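Local coordinates for protein immunoreactive 84kD antigen PG93 (Porphyromonas gingivalis, PDB 5M11) that is an essential surface component of the type-IX secretion system of this bacterium and binds calcium and zinc ions, at residues A[466-472]-A[483-489]; A[493-499]-A[514-520]; A[74-78]-A[88-92]. All coordinates share one frame; numbering follows the deposited sequence.

Contact 1: residues A[466-472]-A[483-489]; sequences NLASFGN and VNILHRS
The Phe470 ring has the backbone oxygen of Asn484 at its edge, near the ring plane. Val483 and Ile485 reach the same ring obliquely. Val483 CG1 lies 3.5 Å from Phe470 CD1, and its side chain crosses that of Phe470 at about a right angle. Ile485 lies alongside the phenyl group, pointing the same way, with CD1 3.5 Å from Phe470 CE1. One face of the ring carries Leu467 CD1, offset toward the rim. Leu467 CG sits between its own backbone N and carbonyl carbon (chi1 60°). Leu467 CD2 meets Ile485 CG2 at 3.7 Å and the edge of the Arg488 guanidinium at NH1. Arg488 is bent at chi2 and chi3, bringing this end back toward Leu467; NH1 also makes a weak hydrogen bond to Asp463 O. The side chains of Asn472 and Asn484 lie side by side, their amide planes 33° apart. Asn484 OD1 accepts Asn472 N at 2.8 Å, with the donor above the amide plane, and Asn484 O accepts Gly471 N. Ser469 O receives His487 N at 2.9 Å and, weakly, Leu486 N, so Leu486 and His487 both face Ser469. Ser469 N bonds to His487 O at 2.9 Å and Ala468 N to Arg488 O at 2.8 Å; Ala468 and Ser469 both face His487. The buried Ser469 OG bonds to Phe470 O and is also hydrogen-bonded with Trp333 NE1. A classic beta bulge thus lies on each side of this hairpin, which opens a four-stranded antiparallel sheet consistent with a beta-propeller blade.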
loop_
_atom_site.group_PDB
_atom_site.type_symbol
_atom_site.label_atom_id
_atom_site.label_comp_id
_atom_site.label_asym_id
_atom_site.label_seq_id
_atom_site.Cartn_x
_atom_site.Cartn_y
_atom_site.Cartn_z
ATOM N N ASN A 466 33.291 1.549 -8.433
ATOM C CA ASN A 466 33.220 1.129 -7.022
ATOM C C ASN A 466 32.180 1.879 -6.177
ATOM O O ASN A 466 32.133 1.645 -4.968
ATOM C CB ASN A 466 34.590 1.203 -6.355
ATOM C CG ASN A 466 35.557 0.191 -6.901
ATOM O OD1 ASN A 466 35.350 -1.018 -6.769
ATOM N ND2 ASN A 466 36.642 0.657 -7.520
ATOM N N LEU A 467 31.300 2.704 -6.792
ATOM C CA LEU A 467 30.263 3.404 -6.023
ATOM C C LEU A 467 29.270 2.399 -5.457
ATOM O O LEU A 467 28.975 1.394 -6.103
ATOM C CB LEU A 467 29.543 4.529 -6.798
ATOM C CG LEU A 467 28.765 4.213 -8.087
ATOM C CD1 LEU A 467 27.311 3.850 -7.786
ATOM C CD2 LEU A 467 28.753 5.434 -8.999
ATOM N N ALA A 468 28.798 2.663 -4.231
ATOM C CA ALA A 468 27.881 1.827 -3.463
ATOM C C ALA A 468 26.639 1.383 -4.260
ATOM O O ALA A 468 26.406 0.181 -4.374
ATOM C CB ALA A 468 27.448 2.557 -2.203
ATOM N N SER A 469 25.846 2.324 -4.803
ATOM C CA SER A 469 24.636 1.942 -5.520
ATOM C C SER A 469 24.173 2.967 -6.530
ATOM O O SER A 469 24.170 4.174 -6.262
ATOM C CB SER A 469 23.499 1.691 -4.537
ATOM O OG SER A 469 22.275 1.433 -5.202
ATOM N N PHE A 470 23.755 2.448 -7.693
ATOM C CA PHE A 470 23.135 3.187 -8.780
ATOM C C PHE A 470 21.631 3.123 -8.557
ATOM O O PHE A 470 21.171 2.374 -7.688
ATOM C CB PHE A 470 23.520 2.592 -10.148
ATOM C CG PHE A 470 24.879 2.949 -10.707
ATOM C CD1 PHE A 470 25.076 4.144 -11.390
ATOM C CD2 PHE A 470 25.939 2.051 -10.629
ATOM C CE1 PHE A 470 26.322 4.445 -11.959
ATOM C CE2 PHE A 470 27.194 2.368 -11.163
ATOM C CZ PHE A 470 27.377 3.558 -11.830
ATOM N N GLY A 471 20.873 3.880 -9.341
ATOM C CA GLY A 471 19.423 3.921 -9.233
ATOM C C GLY A 471 18.734 3.107 -10.294
ATOM O O GLY A 471 18.578 1.895 -10.153
ATOM N N ASN A 472 18.307 3.773 -11.358
ATOM C CA ASN A 472 17.584 3.140 -12.459
ATOM C C ASN A 472 18.186 3.548 -13.815
ATOM O O ASN A 472 18.822 4.597 -13.926
ATOM C CB ASN A 472 16.093 3.480 -12.383
ATOM C CG ASN A 472 15.460 3.192 -11.043
ATOM O OD1 ASN A 472 15.264 4.097 -10.212
ATOM N ND2 ASN A 472 15.155 1.925 -10.798
ATOM N N VAL A 483 22.077 6.648 -16.042
ATOM C CA VAL A 483 21.958 5.936 -14.764
ATOM C C VAL A 483 22.131 6.956 -13.638
ATOM O O VAL A 483 23.147 7.637 -13.626
ATOM C CB VAL A 483 22.927 4.717 -14.582
ATOM C CG1 VAL A 483 22.372 3.739 -13.561
ATOM C CG2 VAL A 483 23.194 3.982 -15.889
ATOM N N ASN A 484 21.156 7.060 -12.704
ATOM C CA ASN A 484 21.243 7.947 -11.531
ATOM C C ASN A 484 22.113 7.311 -10.427
ATOM O O ASN A 484 22.220 6.091 -10.371
ATOM C CB ASN A 484 19.854 8.350 -10.971
ATOM C CG ASN A 484 18.870 7.244 -10.631
ATOM O OD1 ASN A 484 18.361 6.520 -11.492
ATOM N ND2 ASN A 484 18.431 7.220 -9.393
ATOM N N ILE A 485 22.767 8.137 -9.583
ATOM C CA ILE A 485 23.625 7.643 -8.483
ATOM C C ILE A 485 22.866 7.766 -7.166
ATOM O O ILE A 485 22.568 8.882 -6.726
ATOM C CB ILE A 485 25.037 8.332 -8.376
ATOM C CG1 ILE A 485 25.650 8.715 -9.770
ATOM C CG2 ILE A 485 26.025 7.502 -7.520
ATOM C CD1 ILE A 485 26.092 7.646 -10.688
ATOM N N LEU A 486 22.547 6.627 -6.546
ATOM C CA LEU A 486 21.852 6.644 -5.267
ATOM C C LEU A 486 22.827 6.801 -4.093
ATOM O O LEU A 486 22.449 7.413 -3.094
ATOM C CB LEU A 486 21.000 5.388 -5.075
ATOM C CG LEU A 486 19.637 5.335 -5.767
ATOM C CD1 LEU A 486 18.905 4.090 -5.368
ATOM C CD2 LEU A 486 18.771 6.548 -5.431
ATOM N N HIS A 487 24.068 6.252 -4.211
ATOM C CA HIS A 487 25.096 6.320 -3.169
ATOM C C HIS A 487 26.541 6.022 -3.682
ATOM O O HIS A 487 26.737 5.061 -4.425
ATOM C CB HIS A 487 24.747 5.338 -2.022
ATOM C CG HIS A 487 24.151 6.013 -0.818
ATOM N ND1 HIS A 487 22.770 6.091 -0.635
ATOM C CD2 HIS A 487 24.767 6.660 0.206
ATOM C CE1 HIS A 487 22.597 6.769 0.493
ATOM N NE2 HIS A 487 23.771 7.139 1.031
ATOM N N ARG A 488 27.543 6.832 -3.261
ATOM C CA ARG A 488 28.965 6.589 -3.557
ATOM C C ARG A 488 29.559 5.736 -2.454
ATOM O O ARG A 488 30.079 4.646 -2.698
ATOM C CB ARG A 488 29.799 7.902 -3.650
ATOM C CG ARG A 488 29.583 8.819 -4.841
ATOM C CD ARG A 488 30.175 8.311 -6.148
ATOM N NE ARG A 488 31.629 8.428 -6.230
ATOM C CZ ARG A 488 32.351 7.954 -7.240
ATOM N NH1 ARG A 488 31.759 7.331 -8.251
ATOM N NH2 ARG A 488 33.671 8.093 -7.246
ATOM N N SER A 489 29.507 6.296 -1.223
ATOM C CA SER A 489 30.026 5.799 0.048
ATOM C C SER A 489 29.428 6.621 1.204
ATOM O O SER A 489 28.778 7.644 0.960
ATOM C CB SER A 489 31.551 5.899 0.060
ATOM O OG SER A 489 32.090 5.394 1.268
#

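Contact 2: residues A[493-499]-A[514-520]. With ZN (zinc ion), chain G.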
loop_
_atom_site.group_PDB
_atom_site.type_symbol
_atom_site.label_atom_id
_atom_site.label_comp_id
_atom_site.label_asym_id
_atom_site.label_seq_id
_atom_site.Cartn_x
_atom_site.Cartn_y
_atom_site.Cartn_z
ATOM N N THR A 493 28.880 13.167 -1.127
ATOM C CA THR A 493 27.795 13.939 -1.749
ATOM C C THR A 493 27.868 13.855 -3.290
ATOM O O THR A 493 27.002 14.412 -3.972
ATOM C CB THR A 493 27.829 15.406 -1.260
ATOM O OG1 THR A 493 29.141 15.945 -1.437
ATOM C CG2 THR A 493 27.391 15.552 0.194
ATOM N N ARG A 494 28.872 13.114 -3.824
ATOM C CA ARG A 494 29.151 12.915 -5.256
ATOM C C ARG A 494 28.079 12.030 -5.985
ATOM O O ARG A 494 28.421 11.169 -6.792
ATOM C CB ARG A 494 30.560 12.308 -5.443
ATOM C CG ARG A 494 31.705 13.208 -4.984
ATOM C CD ARG A 494 33.018 12.866 -5.671
ATOM N NE ARG A 494 32.963 13.109 -7.116
ATOM C CZ ARG A 494 33.256 14.268 -7.701
ATOM N NH1 ARG A 494 33.638 15.313 -6.970
ATOM N NH2 ARG A 494 33.173 14.393 -9.021
ATOM N N LYS A 495 26.791 12.273 -5.718
ATOM C CA LYS A 495 25.682 11.548 -6.345
ATOM C C LYS A 495 25.165 12.407 -7.493
ATOM O O LYS A 495 24.661 13.520 -7.257
ATOM C CB LYS A 495 24.564 11.230 -5.320
ATOM C CG LYS A 495 25.000 10.380 -4.122
ATOM C CD LYS A 495 24.014 10.470 -2.952
ATOM C CE LYS A 495 24.598 9.916 -1.673
ATOM N NZ LYS A 495 23.712 10.161 -0.500
ATOM N N GLY A 496 25.375 11.940 -8.717
ATOM C CA GLY A 496 24.927 12.650 -9.907
ATOM C C GLY A 496 24.118 11.760 -10.822
ATOM O O GLY A 496 23.193 11.069 -10.380
ATOM N N VAL A 497 24.475 11.774 -12.107
ATOM C CA VAL A 497 23.928 10.962 -13.196
ATOM C C VAL A 497 25.095 10.612 -14.122
ATOM O O VAL A 497 25.953 11.462 -14.379
ATOM C CB VAL A 497 22.788 11.686 -13.982
ATOM C CG1 VAL A 497 22.359 10.907 -15.227
ATOM C CG2 VAL A 497 21.592 12.000 -13.098
ATOM N N LEU A 498 25.113 9.386 -14.640
ATOM C CA LEU A 498 26.100 8.976 -15.624
ATOM C C LEU A 498 25.392 8.660 -16.958
ATOM O O LEU A 498 24.486 7.811 -17.016
ATOM C CB LEU A 498 26.946 7.788 -15.123
ATOM C CG LEU A 498 27.698 6.982 -16.182
ATOM C CD1 LEU A 498 29.016 7.642 -16.576
ATOM C CD2 LEU A 498 27.926 5.589 -15.710
ATOM N N ILE A 499 25.792 9.374 -18.015
ATOM C CA ILE A 499 25.306 9.153 -19.378
ATOM C C ILE A 499 26.457 8.476 -20.103
ATOM O O ILE A 499 27.586 8.950 -19.982
ATOM C CB ILE A 499 24.836 10.465 -20.086
ATOM C CG1 ILE A 499 23.860 11.280 -19.221
ATOM C CG2 ILE A 499 24.269 10.215 -21.492
ATOM C CD1 ILE A 499 24.494 12.492 -18.610
ATOM N N HIS A 514 31.136 9.003 -22.913
ATOM C CA HIS A 514 30.463 9.066 -21.605
ATOM C C HIS A 514 30.640 10.419 -20.958
ATOM O O HIS A 514 31.651 11.100 -21.156
ATOM C CB HIS A 514 30.932 7.950 -20.636
ATOM C CG HIS A 514 32.183 8.257 -19.856
ATOM N ND1 HIS A 514 33.439 7.977 -20.365
ATOM C CD2 HIS A 514 32.319 8.802 -18.621
ATOM C CE1 HIS A 514 34.292 8.369 -19.432
ATOM N NE2 HIS A 514 33.663 8.875 -18.366
ATOM N N LEU A 515 29.675 10.781 -20.141
ATOM C CA LEU A 515 29.736 12.018 -19.398
ATOM C C LEU A 515 29.138 11.816 -18.043
ATOM O O LEU A 515 27.934 11.555 -17.915
ATOM C CB LEU A 515 29.040 13.190 -20.136
ATOM C CG LEU A 515 29.144 14.573 -19.459
ATOM C CD1 LEU A 515 30.534 15.176 -19.651
ATOM C CD2 LEU A 515 28.063 15.500 -19.948
ATOM N N TYR A 516 29.987 11.942 -17.029
ATOM C CA TYR A 516 29.553 11.888 -15.644
ATOM C C TYR A 516 29.218 13.352 -15.177
ATOM O O TYR A 516 30.096 14.239 -15.154
ATOM C CB TYR A 516 30.598 11.187 -14.753
ATOM C CG TYR A 516 30.273 11.225 -13.275
ATOM C CD1 TYR A 516 29.011 10.854 -12.805
ATOM C CD2 TYR A 516 31.229 11.607 -12.341
ATOM C CE1 TYR A 516 28.703 10.902 -11.449
ATOM C CE2 TYR A 516 30.937 11.641 -10.979
ATOM C CZ TYR A 516 29.672 11.292 -10.541
ATOM O OH TYR A 516 29.380 11.327 -9.206
ATOM N N VAL A 517 27.918 13.590 -14.876
ATOM C CA VAL A 517 27.399 14.885 -14.441
ATOM C C VAL A 517 26.965 14.756 -12.951
ATOM O O VAL A 517 25.825 14.410 -12.633
ATOM C CB VAL A 517 26.320 15.490 -15.403
ATOM C CG1 VAL A 517 25.229 14.502 -15.750
ATOM C CG2 VAL A 517 25.734 16.796 -14.890
ATOM N N GLU A 518 27.952 15.007 -12.051
ATOM C CA GLU A 518 27.860 15.006 -10.590
ATOM C C GLU A 518 26.799 16.010 -10.131
ATOM O O GLU A 518 26.068 15.733 -9.177
ATOM C CB GLU A 518 29.232 15.336 -9.985
ATOM C CG GLU A 518 29.329 15.134 -8.481
ATOM C CD GLU A 518 30.285 16.056 -7.740
ATOM O OE1 GLU A 518 30.158 16.161 -6.498
ATOM O OE2 GLU A 518 31.160 16.671 -8.393
ATOM N N GLN A 519 26.705 17.163 -10.829
ATOM C CA GLN A 519 25.716 18.219 -10.579
ATOM C C GLN A 519 25.365 18.944 -11.883
ATOM O O GLN A 519 26.255 19.315 -12.663
ATOM C CB GLN A 519 26.199 19.219 -9.506
ATOM C CG GLN A 519 25.138 20.228 -9.028
ATOM C CD GLN A 519 24.060 19.676 -8.113
ATOM O OE1 GLN A 519 22.964 20.236 -8.021
ATOM N NE2 GLN A 519 24.335 18.593 -7.387
ATOM N N PHE A 520 24.051 19.125 -12.105
ATOM C CA PHE A 520 23.470 19.817 -13.259
ATOM C C PHE A 520 23.456 21.334 -13.033
ATOM O O PHE A 520 23.562 21.792 -11.893
ATOM C CB PHE A 520 22.033 19.312 -13.537
ATOM C CG PHE A 520 21.941 18.003 -14.287
ATOM C CD1 PHE A 520 21.854 17.983 -15.672
ATOM C CD2 PHE A 520 21.925 16.793 -13.607
ATOM C CE1 PHE A 520 21.762 16.772 -16.363
ATOM C CE2 PHE A 520 21.830 15.586 -14.299
ATOM C CZ PHE A 520 21.738 15.585 -15.668
HETATM ZN ZN ZN G . 34.063 10.202 -16.757
#
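Arg494 and Glu518 cross at about a right angle, with guanidinium and carboxylate planes 36° apart. Glu518 OE2 lies over one face of the guanidinium, 3.1 Å from Arg494 NH2. It is well out of the plane, so this salt bridge rests on charge and no N-H points at the oxygen. Tyr516 CG is anti to the backbone N (chi1 174°), which sends the phenol end toward Arg494, whose backbone oxygen lies in the ring plane at the edge. Glu518 N lies over the centre of one ring face. The guanidinium edge meets the same ring, with Arg494 NH2 4.1 Å from Tyr516 CE2. Leu498 and Tyr516 share one sheet face as a non-hydrogen-bonded pair; Val497, Ile499, Leu515 and Val517 lie on the opposite face. Ile499 CD1 packs on Val517 CG1 at 3.6 Å. Phe520 closes this apolar group: Val497 CG2 touches its edge in plane, 3.8 Å from Phe520 CE2, while Val517 CG2 lies over the centre of one face. Backbone bonds pair Val497 with Val517 and Ile499 with Leu515, each in both directions. At the far end His514 turns its imidazole to the metal. His514 NE2 binds the zinc ion at 2.1 Å, and Leu498 CD1 approaches the ring obliquely, 4.1 Å from His514 CD2. Asp463 is the second protein residue on the zinc ion, and Tyr461 stacks on the histidine ring. These last two strands of a four-stranded antiparallel sheet form a hairpin consistent with a beta-propeller blade, the outermost one carrying one ligand of a zinc site.

Contact 3: residues A[74-78]-A[88-92]; sequences LKSLV and ILDEA
Leu77 and Leu89 pair within a beta hairpin of the N-terminal beta-propeller domain, made by strands 76-81 and 86-89. They form an antiparallel hydrogen-bonded pair. Leu77 N gives to Leu89 O at 2.9 Å, and Leu89 N gives to Leu77 O at 2.9 Å. Both bonds are nearly straight at the hydrogen. The two side chains lie on the same face of the sheet, with their CB atoms 4.2 Å apart. Val78 and Ile88 form the next pair, of the non-hydrogen-bonded kind. Their side chains lie on the other face, where Val78 CG2 and Ile88 CG1 come only loosely together. Ile88 CG2 makes a closer contact, 3.9 Å from Ser76 CB. Ser76 CA also approaches Leu89 O in a C-H...O contact. Ser76 OG stands beside the backbone N and anti to the carbonyl carbon (chi1 -58°). In this position it bonds back to Leu74 O at 2.9 Å, with the donor well above the carbonyl plane. Beyond the ladder, the side chains of Lys75 and Glu91 run side by side and point the same way. Both chains are extended beyond CG. The contact is made by the aliphatic part of the lysine, with Lys75 CD 3.5 Å from Glu91 OE2. The charged ends are 4.4 Å apart, Lys75 NZ to Glu91 OE2, which is beyond a salt bridge; any attraction is probably modest between these two exposed side chains. Asp90 OD2 forms a salt bridge with Arg94 NE. Lys75 and Ser76 both face Ser71 in a G1 beta bulge at the turn from strand 65-71. The hairpin forms the middle of a four-stranded sheet, flanked by strands 65-71 and 95-98, and Val78 packs on Leu115 and Ile117 of strand 112-118 in the next sheet.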
loop_
_atom_site.group_PDB
_atom_site.type_symbol
_atom_site.label_atom_id
_atom_site.label_comp_id
_atom_site.label_asym_id
_atom_site.label_seq_id
_atom_site.Cartn_x
_atom_site.Cartn_y
_atom_site.Cartn_z
ATOM N N LEU A 74 -26.224 -6.124 19.021
ATOM C CA LEU A 74 -26.482 -5.032 18.070
ATOM C C LEU A 74 -26.320 -5.407 16.580
ATOM O O LEU A 74 -26.475 -4.528 15.725
ATOM C CB LEU A 74 -25.578 -3.833 18.383
ATOM C CG LEU A 74 -25.765 -3.199 19.752
ATOM C CD1 LEU A 74 -24.524 -2.520 20.176
ATOM C CD2 LEU A 74 -26.927 -2.228 19.771
ATOM N N LYS A 75 -26.028 -6.701 16.266
ATOM C CA LYS A 75 -25.788 -7.202 14.903
ATOM C C LYS A 75 -24.811 -6.243 14.168
ATOM O O LYS A 75 -24.966 -5.979 12.977
ATOM C CB LYS A 75 -27.108 -7.414 14.139
ATOM C CG LYS A 75 -27.935 -8.566 14.695
ATOM C CD LYS A 75 -29.326 -8.622 14.089
ATOM C CE LYS A 75 -30.325 -9.298 15.000
ATOM N NZ LYS A 75 -31.734 -9.002 14.609
ATOM N N SER A 76 -23.810 -5.713 14.917
ATOM C CA SER A 76 -22.811 -4.774 14.415
ATOM C C SER A 76 -21.399 -5.226 14.727
ATOM O O SER A 76 -21.159 -5.870 15.749
ATOM C CB SER A 76 -23.031 -3.382 14.992
ATOM O OG SER A 76 -24.331 -2.906 14.692
ATOM N N LEU A 77 -20.461 -4.855 13.840
ATOM C CA LEU A 77 -19.041 -5.179 13.951
ATOM C C LEU A 77 -18.215 -3.900 14.215
ATOM O O LEU A 77 -18.282 -2.926 13.448
ATOM C CB LEU A 77 -18.553 -5.901 12.662
ATOM C CG LEU A 77 -17.068 -6.268 12.597
ATOM C CD1 LEU A 77 -16.809 -7.622 13.209
ATOM C CD2 LEU A 77 -16.557 -6.236 11.191
ATOM N N VAL A 78 -17.426 -3.930 15.297
ATOM C CA VAL A 78 -16.511 -2.856 15.677
ATOM C C VAL A 78 -15.166 -3.087 14.967
ATOM O O VAL A 78 -14.573 -4.146 15.142
ATOM C CB VAL A 78 -16.353 -2.793 17.210
ATOM C CG1 VAL A 78 -15.155 -1.933 17.612
ATOM C CG2 VAL A 78 -17.642 -2.301 17.867
ATOM N N ILE A 88 -17.994 1.485 12.962
ATOM C CA ILE A 88 -19.044 0.556 13.374
ATOM C C ILE A 88 -19.787 0.196 12.126
ATOM O O ILE A 88 -20.327 1.074 11.452
ATOM C CB ILE A 88 -19.966 1.053 14.516
ATOM C CG1 ILE A 88 -19.132 1.346 15.785
ATOM C CG2 ILE A 88 -21.014 -0.015 14.831
ATOM C CD1 ILE A 88 -19.744 2.283 16.785
ATOM N N LEU A 89 -19.745 -1.085 11.779
ATOM C CA LEU A 89 -20.388 -1.666 10.605
ATOM C C LEU A 89 -21.710 -2.274 11.057
ATOM O O LEU A 89 -21.712 -3.329 11.699
ATOM C CB LEU A 89 -19.441 -2.730 10.013
ATOM C CG LEU A 89 -19.519 -3.034 8.524
ATOM C CD1 LEU A 89 -18.208 -3.614 8.039
ATOM C CD2 LEU A 89 -20.612 -4.049 8.229
ATOM N N ASP A 90 -22.832 -1.584 10.776
ATOM C CA ASP A 90 -24.147 -2.068 11.188
ATOM C C ASP A 90 -24.596 -3.235 10.271
ATOM O O ASP A 90 -23.921 -3.546 9.283
ATOM C CB ASP A 90 -25.189 -0.920 11.278
ATOM C CG ASP A 90 -25.843 -0.384 10.006
ATOM O OD1 ASP A 90 -25.739 -1.045 8.950
ATOM O OD2 ASP A 90 -26.537 0.657 10.089
ATOM N N GLU A 91 -25.709 -3.891 10.629
ATOM C CA GLU A 91 -26.275 -5.045 9.919
ATOM C C GLU A 91 -26.482 -4.780 8.397
ATOM O O GLU A 91 -26.148 -5.634 7.570
ATOM C CB GLU A 91 -27.604 -5.433 10.586
ATOM C CG GLU A 91 -28.043 -6.869 10.364
ATOM C CD GLU A 91 -29.445 -7.187 10.854
ATOM O OE1 GLU A 91 -30.086 -6.302 11.475
ATOM O OE2 GLU A 91 -29.899 -8.333 10.626
ATOM N N ALA A 92 -26.987 -3.581 8.047
ATOM C CA ALA A 92 -27.256 -3.155 6.668
ATOM C C ALA A 92 -25.957 -2.863 5.868
ATOM O O ALA A 92 -26.020 -2.710 4.636
ATOM C CB ALA A 92 -28.155 -1.916 6.673
#

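Contact 3 comes first along the chain, followed by contact 1 and then contact 2. Contacts 1 and 2, centres 10 Å apart, belong to one four-stranded antiparallel sheet, in the order 469-475, 481-485, 497-501, 513-517. Strands 481-485 and 497-501 join them, with probable hydrogen bonds from Leu498 N to Val483 O and from Ile485 N to Gly496 O. The two contacts and this seam make up the sheet's three strand interfaces. Contact 3 lies in the N-terminal propeller, on the opposite side of the chain's centre. Its nearest atoms are about 39 Å from contact 1 and 44 Å from contact 2. The successive four-stranded sheets are consistent with blades of two different propellers.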